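PDB 6P2I: glycerate dehydrogenase from Bacillus sp. 5mfcol3.1, which probably uses NADPH to reduce acyclic imino acids, as formed by a partner oxidase, to amino acids, and binds D-arginine beside the cofactor. Local coordinates for residues K8-P13 with S275-Y280; S14-K19 with K285-L290; L66-T71 with I291-S296. All blocks are in the same frame, centred on the assembly; numbering follows the deposited sequence.

Contact 1: K8-P13 with S275-Y280; sequences KPTYLP and SAWYSY. With DAR (D-arginine), chain D; NAP (NADP nicotinamide-adenine-dinucleotide phosphate), chain C.
Thr10 meets Trp277 and Tyr278 where two loops close round bound D-arginine, at the cleft between the substrate-binding and the Rossmann-type cofactor-binding domains of this D-2-hydroxyacid dehydrogenase fold. The contact is small, with 143 Å² buried in all.

The direct contacts are apolar. Thr10 CG2 touches Tyr278 CE1 at 3.8 Å and lies at the indole edge, 3.9 Å from Trp277 CZ2. Thr10 and Tyr278 approach from opposite directions. With OG1 beside the backbone N (chi1 -70°), CG2 stands anti to that N and meets the two rings, while OG1 bonds Glu51, a residue of the D-arginine pocket. Tyr11 CB adds a looser contact with Tyr278 OH. The far ends of these tyrosines bond elsewhere, Tyr11 OH to Glu284 and Tyr278 OH to Arg283.

The indole is sandwiched. Tyr278 CD1 lies against one face of Trp277 and D-arginine CD over the other. Tyr132 of the second subunit also meets Trp277, edge-to-face.

Ligand contacts finish the site. Ala276 CB is 3.7 Å from N7N of the NADP carboxamide, and Trp277 CB is 3.2 Å from its O7N. The guanidinium carbon CZ of D-arginine comes 3.5 Å from Trp277 CH2. Its CD sits 3.3 Å from Trp277 CE2.

Contact 2: S14-K19 with K285-L290; sequences SWVINK and KNMYEL. With DAR (D-arginine), chain D.
Val16 and Trp15 of helix 14-23 pack on Met287 and Tyr288 of helix 280-298. This is a parallel helix pair of the substrate-binding domain. The short axes run 3° apart at a distance of 11.1 Å, and 186 Å² is buried.

Met287 can be followed outward. Its CB is 3.7 Å from Val16 CG2 and 4.1 Å from Trp15 CZ2. CG continues past the same valine methyl, at 3.8 Å. SD then lies beside both methyls of Val16, nearer CG2 than CG1. Chi1 (-60°) sets CG anti to the carbonyl carbon, and the chain bends again at chi2 and chi3. The bends carry its tip away from helix 14-23. CE ends against Tyr11 O, at 3.3 Å, while SD also meets Pro13.

The valine crosses the methionine at about a right angle. Its CG2 serves two neighbours, since it also lies over the centre of one face of the Trp15 ring. Methionine and indole thus share one methyl.

Trp15 and Tyr288 form the more exposed side of the contact. Their side chains cross at about a right angle. Trp15 CH2 lies in the plane of the Tyr288 ring, at its edge, 3.8 Å from CE1. The indole N-H of Trp15 bonds Glu284, one turn before Tyr288, so both ends of the indole engage helix 280-298.

Asn286 turns to the D-arginine pocket. Its ND2 donates to Ile72 O, which helps to fix the amide and present its oxygen to the ligand. D-arginine NH1 donates to Asn286 OD1 at 2.8 Å, with a nearly straight N-H...O angle of 171°.

Contact 3: L66-T71 with I291-S296; sequences LKYLIT and IENIES
Tyr68 and Ile70 pack on Asn293 and Ile294 in a buried strand-to-helix contact. It lies where helix 280-298 runs along strand 68-71 of the five-stranded parallel sheet. The axis of segment 291-296 makes 164° with the strand, nearly antiparallel, 9.9 Å away.

The apolar part is made by Ile70. Its CD1 touches Ile294 CG1 at 3.8 Å, and the two side chains cross at about a right angle. CD1 also meets Asn293 CB. Ile70 CG2 lies 3.6 Å from Asn293 ND2.

The polar part centres on Tyr68. CG is anti to the backbone N (chi1 -174°), which extends the ring toward the helix. Its OH comes 3.5 Å from Asn293 CB, and its ring stands 82° from the Asn293 amide plane. A water links Tyr68 OH to Asn293 O, at 2.8 Å from each, and donates to the carbonyl. The hydroxyl also bonds Ser92, and the ring stacks with Tyr297. The Asn293 amide bonds outside the contact, ND2 to Asn93 O and OD1 to Asn304. These bonds satisfy buried polar ends.

A phenylalanine in place of Tyr68 would probably cost Ser92 this hydrogen bond and leave the water on Asn293 O without its link to the strand.

Such layered alpha/beta packing, on a parallel sheet of strand order 2-1-3-4-5, fits the flavodoxin-like substrate-binding domain of this family.

From the N terminus, the loop after strand 2-5 enters contact 1 and helix 14-23 enters contact 2. Strand 68-71 then supplies the first half of contact 3. After completing that sheet with strand 90-92, the chain builds the seven-stranded cofactor-binding sheet and returns. Residues 275-280 close contact 1, and helix 280-298 closes contacts 2 and 3 in turn. The three long loops cross pairwise, and none nests in another. Contacts 1 and 2 adjoin through Met287 and both reach D-arginine. Contacts 2 and 3 meet where Ile291 touches Trp15. Contacts 1 and 3 do not touch. Contact 1 joins loops at the cleft; contacts 2 and 3 tie the last helix to the first helix and the N-terminal sheet.

Contact 1: K8-P13 with S275-Y280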
loop_
_atom_site.group_PDB
_atom_site.type_symbol
_atom_site.label_atom_id
_atom_site.label_comp_id
_atom_site.label_asym_id
_atom_site.label_seq_id
_atom_site.Cartn_x
_atom_site.Cartn_y
_atom_site.Cartn_z
ATOM N N LYS A 8 -12.172 28.471 -6.697
ATOM C CA LYS A 8 -12.514 27.366 -7.597
ATOM C C LYS A 8 -12.714 26.046 -6.864
ATOM O O LYS A 8 -11.755 25.487 -6.315
ATOM C CB LYS A 8 -11.421 27.205 -8.659
ATOM C CG LYS A 8 -11.720 26.177 -9.731
ATOM C CD LYS A 8 -10.739 26.308 -10.889
ATOM C CE LYS A 8 -9.379 25.718 -10.541
ATOM N NZ LYS A 8 -9.225 24.299 -10.983
ATOM N N PRO A 9 -13.928 25.503 -6.839
ATOM C CA PRO A 9 -14.135 24.241 -6.122
ATOM C C PRO A 9 -13.502 23.083 -6.872
ATOM O O PRO A 9 -13.596 22.986 -8.100
ATOM C CB PRO A 9 -15.661 24.087 -6.064
ATOM C CG PRO A 9 -16.222 25.437 -6.487
ATOM C CD PRO A 9 -15.184 26.065 -7.367
ATOM N N THR A 10 -12.856 22.197 -6.117
ATOM C CA THR A 10 -12.454 20.926 -6.706
ATOM C C THR A 10 -13.674 20.125 -7.114
ATOM O O THR A 10 -13.717 19.544 -8.210
ATOM C CB THR A 10 -11.617 20.132 -5.718
ATOM O OG1 THR A 10 -10.347 20.770 -5.564
ATOM C CG2 THR A 10 -11.431 18.694 -6.239
ATOM N N TYR A 11 -14.696 20.122 -6.261
ATOM C CA TYR A 11 -15.878 19.292 -6.458
ATOM C C TYR A 11 -17.091 20.056 -5.954
ATOM O O TYR A 11 -17.116 20.491 -4.800
ATOM C CB TYR A 11 -15.712 17.954 -5.721
ATOM C CG TYR A 11 -16.837 16.972 -5.933
ATOM C CD1 TYR A 11 -17.142 16.498 -7.203
ATOM C CD2 TYR A 11 -17.589 16.508 -4.857
ATOM C CE1 TYR A 11 -18.177 15.594 -7.405
ATOM C CE2 TYR A 11 -18.621 15.601 -5.045
ATOM C CZ TYR A 11 -18.908 15.148 -6.315
ATOM O OH TYR A 11 -19.926 14.244 -6.509
ATOM N N LEU A 12 -18.077 20.247 -6.829
ATOM C CA LEU A 12 -19.308 20.950 -6.480
ATOM C C LEU A 12 -20.356 20.545 -7.503
ATOM O O LEU A 12 -20.665 21.294 -8.440
ATOM C CB LEU A 12 -19.111 22.469 -6.437
ATOM C CG LEU A 12 -20.260 23.221 -5.737
ATOM C CD1 LEU A 12 -20.224 23.018 -4.210
ATOM C CD2 LEU A 12 -20.238 24.713 -6.088
ATOM N N PRO A 13 -20.925 19.357 -7.345
ATOM C CA PRO A 13 -21.838 18.827 -8.356
ATOM C C PRO A 13 -23.159 19.571 -8.343
ATOM O O PRO A 13 -23.475 20.320 -7.414
ATOM C CB PRO A 13 -22.010 17.364 -7.936
ATOM C CG PRO A 13 -21.759 17.374 -6.459
ATOM C CD PRO A 13 -20.720 18.435 -6.213
ATOM N N SER A 275 -2.863 14.313 -3.082
ATOM C CA SER A 275 -4.006 13.527 -3.539
ATOM C C SER A 275 -4.528 12.544 -2.489
ATOM O O SER A 275 -5.441 11.767 -2.789
ATOM C CB SER A 275 -3.633 12.774 -4.823
ATOM O OG SER A 275 -2.440 12.017 -4.615
ATOM N N ALA A 276 -3.986 12.576 -1.264
ATOM C CA ALA A 276 -4.349 11.598 -0.237
ATOM C C ALA A 276 -5.849 11.552 0.016
ATOM O O ALA A 276 -6.415 10.480 0.278
ATOM C CB ALA A 276 -3.615 11.914 1.065
ATOM N N TRP A 277 -6.507 12.709 -0.030
ATOM C CA TRP A 277 -7.900 12.803 0.374
ATOM C C TRP A 277 -8.889 12.397 -0.697
ATOM O O TRP A 277 -10.077 12.253 -0.384
ATOM C CB TRP A 277 -8.240 14.239 0.767
ATOM C CG TRP A 277 -8.324 15.198 -0.423
ATOM C CD1 TRP A 277 -7.277 15.762 -1.109
ATOM C CD2 TRP A 277 -9.515 15.695 -1.039
ATOM N NE1 TRP A 277 -7.747 16.577 -2.111
ATOM C CE2 TRP A 277 -9.118 16.555 -2.089
ATOM C CE3 TRP A 277 -10.881 15.504 -0.801
ATOM C CZ2 TRP A 277 -10.043 17.241 -2.890
ATOM C CZ3 TRP A 277 -11.799 16.179 -1.603
ATOM C CH2 TRP A 277 -11.374 17.040 -2.635
ATOM N N TYR A 278 -8.474 12.296 -1.962
ATOM C CA TYR A 278 -9.454 12.455 -3.039
ATOM C C TYR A 278 -10.035 11.108 -3.461
ATOM O O TYR A 278 -9.753 10.584 -4.536
ATOM C CB TYR A 278 -8.839 13.189 -4.227
ATOM C CG TYR A 278 -9.888 13.772 -5.152
ATOM C CD1 TYR A 278 -10.993 14.445 -4.640
ATOM C CD2 TYR A 278 -9.787 13.634 -6.533
ATOM C CE1 TYR A 278 -11.965 14.975 -5.464
ATOM C CE2 TYR A 278 -10.762 14.169 -7.377
ATOM C CZ TYR A 278 -11.846 14.838 -6.831
ATOM O OH TYR A 278 -12.810 15.368 -7.649
ATOM N N SER A 279 -10.910 10.580 -2.604
ATOM C CA SER A 279 -11.720 9.415 -2.933
ATOM C C SER A 279 -13.143 9.831 -3.295
ATOM O O SER A 279 -13.617 10.909 -2.922
ATOM C CB SER A 279 -11.761 8.415 -1.772
ATOM O OG SER A 279 -12.494 8.951 -0.673
ATOM N N TYR A 280 -13.827 8.949 -4.032
ATOM C CA TYR A 280 -15.249 9.166 -4.293
ATOM C C TYR A 280 -16.018 9.352 -2.996
ATOM O O TYR A 280 -16.908 10.209 -2.905
ATOM C CB TYR A 280 -15.846 7.987 -5.056
ATOM C CG TYR A 280 -15.388 7.851 -6.487
ATOM C CD1 TYR A 280 -15.971 8.606 -7.498
ATOM C CD2 TYR A 280 -14.374 6.971 -6.822
ATOM C CE1 TYR A 280 -15.556 8.465 -8.819
ATOM C CE2 TYR A 280 -13.953 6.822 -8.130
ATOM C CZ TYR A 280 -14.540 7.584 -9.122
ATOM O OH TYR A 280 -14.115 7.435 -10.424
HETATM N N DAR D . -5.561 20.043 3.014
HETATM C CA DAR D . -6.521 18.946 3.135
HETATM C CB DAR D . -7.077 18.528 1.765
HETATM C CG DAR D . -7.864 19.637 1.059
HETATM C CD DAR D . -8.737 19.084 -0.064
HETATM N NE DAR D . -9.619 20.051 -0.718
HETATM C CZ DAR D . -10.945 19.887 -0.706
HETATM N NH1 DAR D . -11.525 19.149 0.246
HETATM N NH2 DAR D . -11.711 20.457 -1.637
HETATM C C DAR D . -7.613 19.299 4.129
HETATM O O DAR D . -8.773 18.852 4.034
HETATM O OXT DAR D . -7.308 20.044 5.058
HETATM P PA NAP C . -7.786 16.465 14.465
HETATM O O1A NAP C . -7.944 17.900 14.922
HETATM O O2A NAP C . -8.926 15.504 14.631
HETATM O O5B NAP C . -6.525 15.851 15.232
HETATM C C5B NAP C . -5.336 16.610 15.426
HETATM C C4B NAP C . -4.442 15.815 16.370
HETATM O O4B NAP C . -3.207 16.525 16.493
HETATM C C3B NAP C . -5.029 15.713 17.781
HETATM O O3B NAP C . -4.569 14.492 18.394
HETATM C C2B NAP C . -4.391 16.871 18.510
HETATM O O2B NAP C . -4.315 16.670 19.913
HETATM C C1B NAP C . -3.011 16.815 17.882
HETATM N N9A NAP C . -2.278 18.073 18.092
HETATM C C8A NAP C . -2.712 19.321 17.826
HETATM N N7A NAP C . -1.767 20.230 18.174
HETATM C C5A NAP C . -0.729 19.543 18.687
HETATM C C6A NAP C . 0.595 19.880 19.245
HETATM N N6A NAP C . 0.998 21.170 19.332
HETATM N N1A NAP C . 1.376 18.859 19.656
HETATM C C2A NAP C . 0.989 17.567 19.575
HETATM N N3A NAP C . -0.200 17.175 19.079
HETATM C C4A NAP C . -1.075 18.120 18.632
HETATM O O3 NAP C . -7.254 16.565 12.944
HETATM P PN NAP C . -7.428 15.479 11.771
HETATM O O1N NAP C . -8.845 15.492 11.255
HETATM O O2N NAP C . -6.843 14.156 12.213
HETATM O O5D NAP C . -6.503 16.145 10.639
HETATM C C5D NAP C . -5.108 16.360 10.884
HETATM C C4D NAP C . -4.470 17.097 9.714
HETATM O O4D NAP C . -4.514 16.267 8.557
HETATM C C3D NAP C . -5.212 18.351 9.273
HETATM O O3D NAP C . -4.894 19.494 10.081
HETATM C C2D NAP C . -4.761 18.497 7.828
HETATM O O2D NAP C . -3.652 19.403 7.762
HETATM C C1D NAP C . -4.340 17.086 7.409
HETATM N N1N NAP C . -5.173 16.607 6.299
HETATM C C2N NAP C . -4.585 16.209 5.157
HETATM C C3N NAP C . -5.341 15.765 4.075
HETATM C C7N NAP C . -4.664 15.350 2.793
HETATM O O7N NAP C . -5.326 15.268 1.768
HETATM N N7N NAP C . -3.341 15.136 2.768
HETATM C C4N NAP C . -6.734 15.738 4.193
HETATM C C5N NAP C . -7.324 16.165 5.384
HETATM C C6N NAP C . -6.510 16.589 6.429
HETATM P P2B NAP C . -5.513 17.047 20.929
HETATM O O1X NAP C . -5.846 18.502 20.650
HETATM O O2X NAP C . -6.647 16.126 20.567
HETATM O O3X NAP C . -4.922 16.749 22.281
#

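Contact 2: S14-K19 with K285-L290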
loop_
_atom_site.group_PDB
_atom_site.type_symbol
_atom_site.label_atom_id
_atom_site.label_comp_id
_atom_site.label_asym_id
_atom_site.label_seq_id
_atom_site.Cartn_x
_atom_site.Cartn_y
_atom_site.Cartn_z
ATOM N N SER A 14 -23.936 19.342 -9.409
ATOM C CA SER A 14 -25.192 20.059 -9.599
ATOM C C SER A 14 -26.128 19.890 -8.411
ATOM O O SER A 14 -26.821 20.840 -8.024
ATOM C CB SER A 14 -25.883 19.582 -10.876
ATOM O OG SER A 14 -25.131 19.932 -12.023
ATOM N N TRP A 15 -26.187 18.684 -7.833
ATOM C CA TRP A 15 -27.140 18.475 -6.748
ATOM C C TRP A 15 -26.813 19.354 -5.548
ATOM O O TRP A 15 -27.727 19.832 -4.865
ATOM C CB TRP A 15 -27.210 16.995 -6.359
ATOM C CG TRP A 15 -26.109 16.442 -5.502
ATOM C CD1 TRP A 15 -25.033 15.706 -5.927
ATOM C CD2 TRP A 15 -26.007 16.510 -4.073
ATOM N NE1 TRP A 15 -24.256 15.331 -4.851
ATOM C CE2 TRP A 15 -24.834 15.805 -3.702
ATOM C CE3 TRP A 15 -26.784 17.100 -3.070
ATOM C CZ2 TRP A 15 -24.416 15.689 -2.377
ATOM C CZ3 TRP A 15 -26.369 16.978 -1.750
ATOM C CH2 TRP A 15 -25.198 16.279 -1.416
ATOM N N VAL A 16 -25.532 19.636 -5.324
ATOM C CA VAL A 16 -25.138 20.504 -4.219
ATOM C C VAL A 16 -25.441 21.955 -4.543
ATOM O O VAL A 16 -25.932 22.698 -3.690
ATOM C CB VAL A 16 -23.653 20.308 -3.887
ATOM C CG1 VAL A 16 -23.212 21.304 -2.824
ATOM C CG2 VAL A 16 -23.404 18.885 -3.421
ATOM N N ILE A 17 -25.135 22.385 -5.769
ATOM C CA ILE A 17 -25.486 23.745 -6.175
ATOM C C ILE A 17 -26.982 23.968 -6.023
ATOM O O ILE A 17 -27.422 25.002 -5.503
ATOM C CB ILE A 17 -25.009 24.010 -7.615
ATOM C CG1 ILE A 17 -23.480 23.961 -7.666
ATOM C CG2 ILE A 17 -25.543 25.360 -8.131
ATOM C CD1 ILE A 17 -22.911 23.954 -9.069
ATOM N N ASN A 18 -27.794 22.999 -6.454
ATOM C CA ASN A 18 -29.241 23.153 -6.326
ATOM C C ASN A 18 -29.660 23.186 -4.861
ATOM O O ASN A 18 -30.514 23.989 -4.466
ATOM C CB ASN A 18 -29.959 22.014 -7.054
ATOM C CG ASN A 18 -29.748 22.057 -8.558
ATOM O OD1 ASN A 18 -29.486 23.115 -9.127
ATOM N ND2 ASN A 18 -29.875 20.902 -9.212
ATOM N N LYS A 19 -29.055 22.327 -4.037
ATOM C CA LYS A 19 -29.409 22.301 -2.622
ATOM C C LYS A 19 -29.065 23.621 -1.935
ATOM O O LYS A 19 -29.868 24.160 -1.162
ATOM C CB LYS A 19 -28.703 21.129 -1.936
ATOM C CG LYS A 19 -28.880 21.099 -0.429
ATOM C CD LYS A 19 -30.333 20.915 -0.054
ATOM C CE LYS A 19 -30.671 19.451 0.088
ATOM N NZ LYS A 19 -30.023 18.848 1.285
ATOM N N LYS A 285 -18.730 12.972 1.030
ATOM C CA LYS A 285 -18.855 13.363 2.429
ATOM C C LYS A 285 -18.530 14.835 2.617
ATOM O O LYS A 285 -19.134 15.505 3.460
ATOM C CB LYS A 285 -17.935 12.513 3.304
ATOM C CG LYS A 285 -18.491 11.145 3.622
ATOM C CD LYS A 285 -17.406 10.284 4.289
ATOM C CE LYS A 285 -17.983 9.126 5.067
ATOM N NZ LYS A 285 -16.888 8.408 5.785
ATOM N N ASN A 286 -17.562 15.347 1.847
ATOM C CA ASN A 286 -17.201 16.759 1.921
ATOM C C ASN A 286 -18.419 17.626 1.640
ATOM O O ASN A 286 -18.646 18.638 2.319
ATOM C CB ASN A 286 -16.072 17.025 0.916
ATOM C CG ASN A 286 -15.260 18.300 1.199
ATOM O OD1 ASN A 286 -14.307 18.591 0.465
ATOM N ND2 ASN A 286 -15.631 19.062 2.231
ATOM N N MET A 287 -19.228 17.221 0.658
ATOM C CA MET A 287 -20.451 17.954 0.335
ATOM C C MET A 287 -21.470 17.841 1.456
ATOM O O MET A 287 -22.144 18.826 1.788
ATOM C CB MET A 287 -21.039 17.434 -0.976
ATOM C CG MET A 287 -20.118 17.565 -2.184
ATOM S SD MET A 287 -19.683 19.279 -2.567
ATOM C CE MET A 287 -18.079 19.456 -1.788
ATOM N N TYR A 288 -21.610 16.646 2.043
ATOM C CA TYR A 288 -22.550 16.490 3.150
ATOM C C TYR A 288 -22.166 17.382 4.321
ATOM O O TYR A 288 -23.041 17.955 4.985
ATOM C CB TYR A 288 -22.613 15.037 3.626
ATOM C CG TYR A 288 -22.970 13.973 2.604
ATOM C CD1 TYR A 288 -23.732 14.257 1.489
ATOM C CD2 TYR A 288 -22.558 12.653 2.794
ATOM C CE1 TYR A 288 -24.065 13.261 0.565
ATOM C CE2 TYR A 288 -22.875 11.657 1.887
ATOM C CZ TYR A 288 -23.629 11.961 0.772
ATOM O OH TYR A 288 -23.942 10.956 -0.125
ATOM N N GLU A 289 -20.862 17.496 4.604
ATOM C CA GLU A 289 -20.404 18.338 5.711
ATOM C C GLU A 289 -20.626 19.812 5.412
ATOM O O GLU A 289 -21.068 20.566 6.285
ATOM C CB GLU A 289 -18.926 18.079 6.009
ATOM C CG GLU A 289 -18.710 16.751 6.750
ATOM C CD GLU A 289 -17.260 16.480 7.139
ATOM O OE1 GLU A 289 -16.342 16.979 6.464
ATOM O OE2 GLU A 289 -17.050 15.734 8.119
ATOM N N LEU A 290 -20.319 20.237 4.189
ATOM C CA LEU A 290 -20.580 21.616 3.790
ATOM C C LEU A 290 -22.049 21.971 3.989
ATOM O O LEU A 290 -22.381 23.037 4.527
ATOM C CB LEU A 290 -20.178 21.801 2.328
ATOM C CG LEU A 290 -20.647 23.097 1.680
ATOM C CD1 LEU A 290 -20.027 24.296 2.372
ATOM C CD2 LEU A 290 -20.315 23.086 0.213
HETATM N N DAR D . -5.561 20.043 3.014
HETATM C CA DAR D . -6.521 18.946 3.135
HETATM C CB DAR D . -7.077 18.528 1.765
HETATM C CG DAR D . -7.864 19.637 1.059
HETATM C CD DAR D . -8.737 19.084 -0.064
HETATM N NE DAR D . -9.619 20.051 -0.718
HETATM C CZ DAR D . -10.945 19.887 -0.706
HETATM N NH1 DAR D . -11.525 19.149 0.246
HETATM N NH2 DAR D . -11.711 20.457 -1.637
HETATM C C DAR D . -7.613 19.299 4.129
HETATM O O DAR D . -8.773 18.852 4.034
HETATM O OXT DAR D . -7.308 20.044 5.058
#

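Contact 3: L66-T71 with I291-S296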
loop_
_atom_site.group_PDB
_atom_site.type_symbol
_atom_site.label_atom_id
_atom_site.label_comp_id
_atom_site.label_asym_id
_atom_site.label_seq_id
_atom_site.Cartn_x
_atom_site.Cartn_y
_atom_site.Cartn_z
ATOM N N LEU A 66 -19.819 39.993 6.188
ATOM C CA LEU A 66 -19.590 38.563 6.404
ATOM C C LEU A 66 -19.816 38.159 7.858
ATOM O O LEU A 66 -19.295 38.791 8.776
ATOM C CB LEU A 66 -18.157 38.210 5.987
ATOM C CG LEU A 66 -17.751 36.741 6.142
ATOM C CD1 LEU A 66 -18.580 35.879 5.207
ATOM C CD2 LEU A 66 -16.265 36.586 5.878
ATOM N N LYS A 67 -20.569 37.072 8.066
ATOM C CA LYS A 67 -20.803 36.570 9.412
ATOM C C LYS A 67 -20.300 35.156 9.644
ATOM O O LYS A 67 -20.065 34.793 10.802
ATOM C CB LYS A 67 -22.300 36.613 9.757
ATOM C CG LYS A 67 -22.868 38.025 9.931
ATOM C CD LYS A 67 -22.061 38.821 10.942
ATOM C CE LYS A 67 -22.216 38.237 12.342
ATOM N NZ LYS A 67 -21.291 38.868 13.326
ATOM N N TYR A 68 -20.112 34.358 8.594
ATOM C CA TYR A 68 -19.823 32.933 8.746
ATOM C C TYR A 68 -18.948 32.476 7.591
ATOM O O TYR A 68 -19.304 32.673 6.421
ATOM C CB TYR A 68 -21.119 32.127 8.795
ATOM C CG TYR A 68 -20.958 30.639 9.093
ATOM C CD1 TYR A 68 -19.983 30.164 9.973
ATOM C CD2 TYR A 68 -21.808 29.718 8.505
ATOM C CE1 TYR A 68 -19.866 28.778 10.237
ATOM C CE2 TYR A 68 -21.707 28.371 8.765
ATOM C CZ TYR A 68 -20.747 27.903 9.624
ATOM O OH TYR A 68 -20.692 26.540 9.846
ATOM N N LEU A 69 -17.801 31.887 7.927
ATOM C CA LEU A 69 -16.855 31.359 6.954
ATOM C C LEU A 69 -16.729 29.863 7.160
ATOM O O LEU A 69 -16.516 29.409 8.290
ATOM C CB LEU A 69 -15.486 32.021 7.101
ATOM C CG LEU A 69 -14.375 31.509 6.187
ATOM C CD1 LEU A 69 -14.691 31.824 4.737
ATOM C CD2 LEU A 69 -13.039 32.122 6.578
ATOM N N ILE A 70 -16.857 29.107 6.071
ATOM C CA ILE A 70 -16.682 27.658 6.068
ATOM C C ILE A 70 -15.468 27.339 5.212
ATOM O O ILE A 70 -15.420 27.728 4.038
ATOM C CB ILE A 70 -17.922 26.941 5.516
ATOM C CG1 ILE A 70 -19.158 27.274 6.357
ATOM C CG2 ILE A 70 -17.664 25.421 5.402
ATOM C CD1 ILE A 70 -20.461 26.960 5.654
ATOM N N THR A 71 -14.490 26.628 5.784
ATOM C CA THR A 71 -13.446 26.041 4.957
ATOM C C THR A 71 -13.968 24.716 4.433
ATOM O O THR A 71 -14.556 23.942 5.194
ATOM C CB THR A 71 -12.136 25.832 5.730
ATOM O OG1 THR A 71 -12.322 24.884 6.797
ATOM C CG2 THR A 71 -11.617 27.168 6.278
ATOM N N ILE A 291 -22.943 21.079 3.562
ATOM C CA ILE A 291 -24.373 21.346 3.663
ATOM C C ILE A 291 -24.811 21.313 5.119
ATOM O O ILE A 291 -25.648 22.116 5.549
ATOM C CB ILE A 291 -25.167 20.352 2.795
ATOM C CG1 ILE A 291 -24.961 20.682 1.319
ATOM C CG2 ILE A 291 -26.652 20.356 3.151
ATOM C CD1 ILE A 291 -25.279 19.537 0.372
ATOM N N GLU A 292 -24.252 20.387 5.902
ATOM C CA GLU A 292 -24.592 20.335 7.317
ATOM C C GLU A 292 -24.156 21.605 8.030
ATOM O O GLU A 292 -24.870 22.108 8.904
ATOM C CB GLU A 292 -23.955 19.119 7.980
ATOM C CG GLU A 292 -24.224 19.072 9.462
ATOM C CD GLU A 292 -23.715 17.797 10.098
ATOM O OE1 GLU A 292 -22.954 17.066 9.424
ATOM O OE2 GLU A 292 -24.080 17.528 11.263
ATOM N N ASN A 293 -22.996 22.143 7.662
ATOM C CA ASN A 293 -22.563 23.416 8.232
ATOM C C ASN A 293 -23.574 24.518 7.950
ATOM O O ASN A 293 -23.930 25.299 8.846
ATOM C CB ASN A 293 -21.190 23.797 7.684
ATOM C CG ASN A 293 -20.071 23.039 8.367
ATOM O OD1 ASN A 293 -20.218 22.610 9.513
ATOM N ND2 ASN A 293 -18.948 22.872 7.673
ATOM N N ILE A 294 -24.034 24.614 6.699
ATOM C CA ILE A 294 -24.964 25.682 6.324
ATOM C C ILE A 294 -26.291 25.510 7.050
ATOM O O ILE A 294 -26.813 26.451 7.663
ATOM C CB ILE A 294 -25.158 25.707 4.798
ATOM C CG1 ILE A 294 -23.834 26.090 4.118
ATOM C CG2 ILE A 294 -26.294 26.646 4.425
ATOM C CD1 ILE A 294 -23.810 25.873 2.606
ATOM N N GLU A 295 -26.864 24.306 6.982
ATOM C CA GLU A 295 -28.155 24.062 7.618
ATOM C C GLU A 295 -28.091 24.346 9.113
ATOM O O GLU A 295 -28.970 25.018 9.670
ATOM C CB GLU A 295 -28.597 22.616 7.365
ATOM N N SER A 296 -27.046 23.846 9.781
ATOM C CA SER A 296 -26.957 23.986 11.232
ATOM C C SER A 296 -26.776 25.441 11.632
ATOM O O SER A 296 -27.300 25.881 12.661
ATOM C CB SER A 296 -25.802 23.140 11.772
ATOM O OG SER A 296 -26.028 21.760 11.530
HETATM O O HOH W 1 -22.700 25.178 11.310
#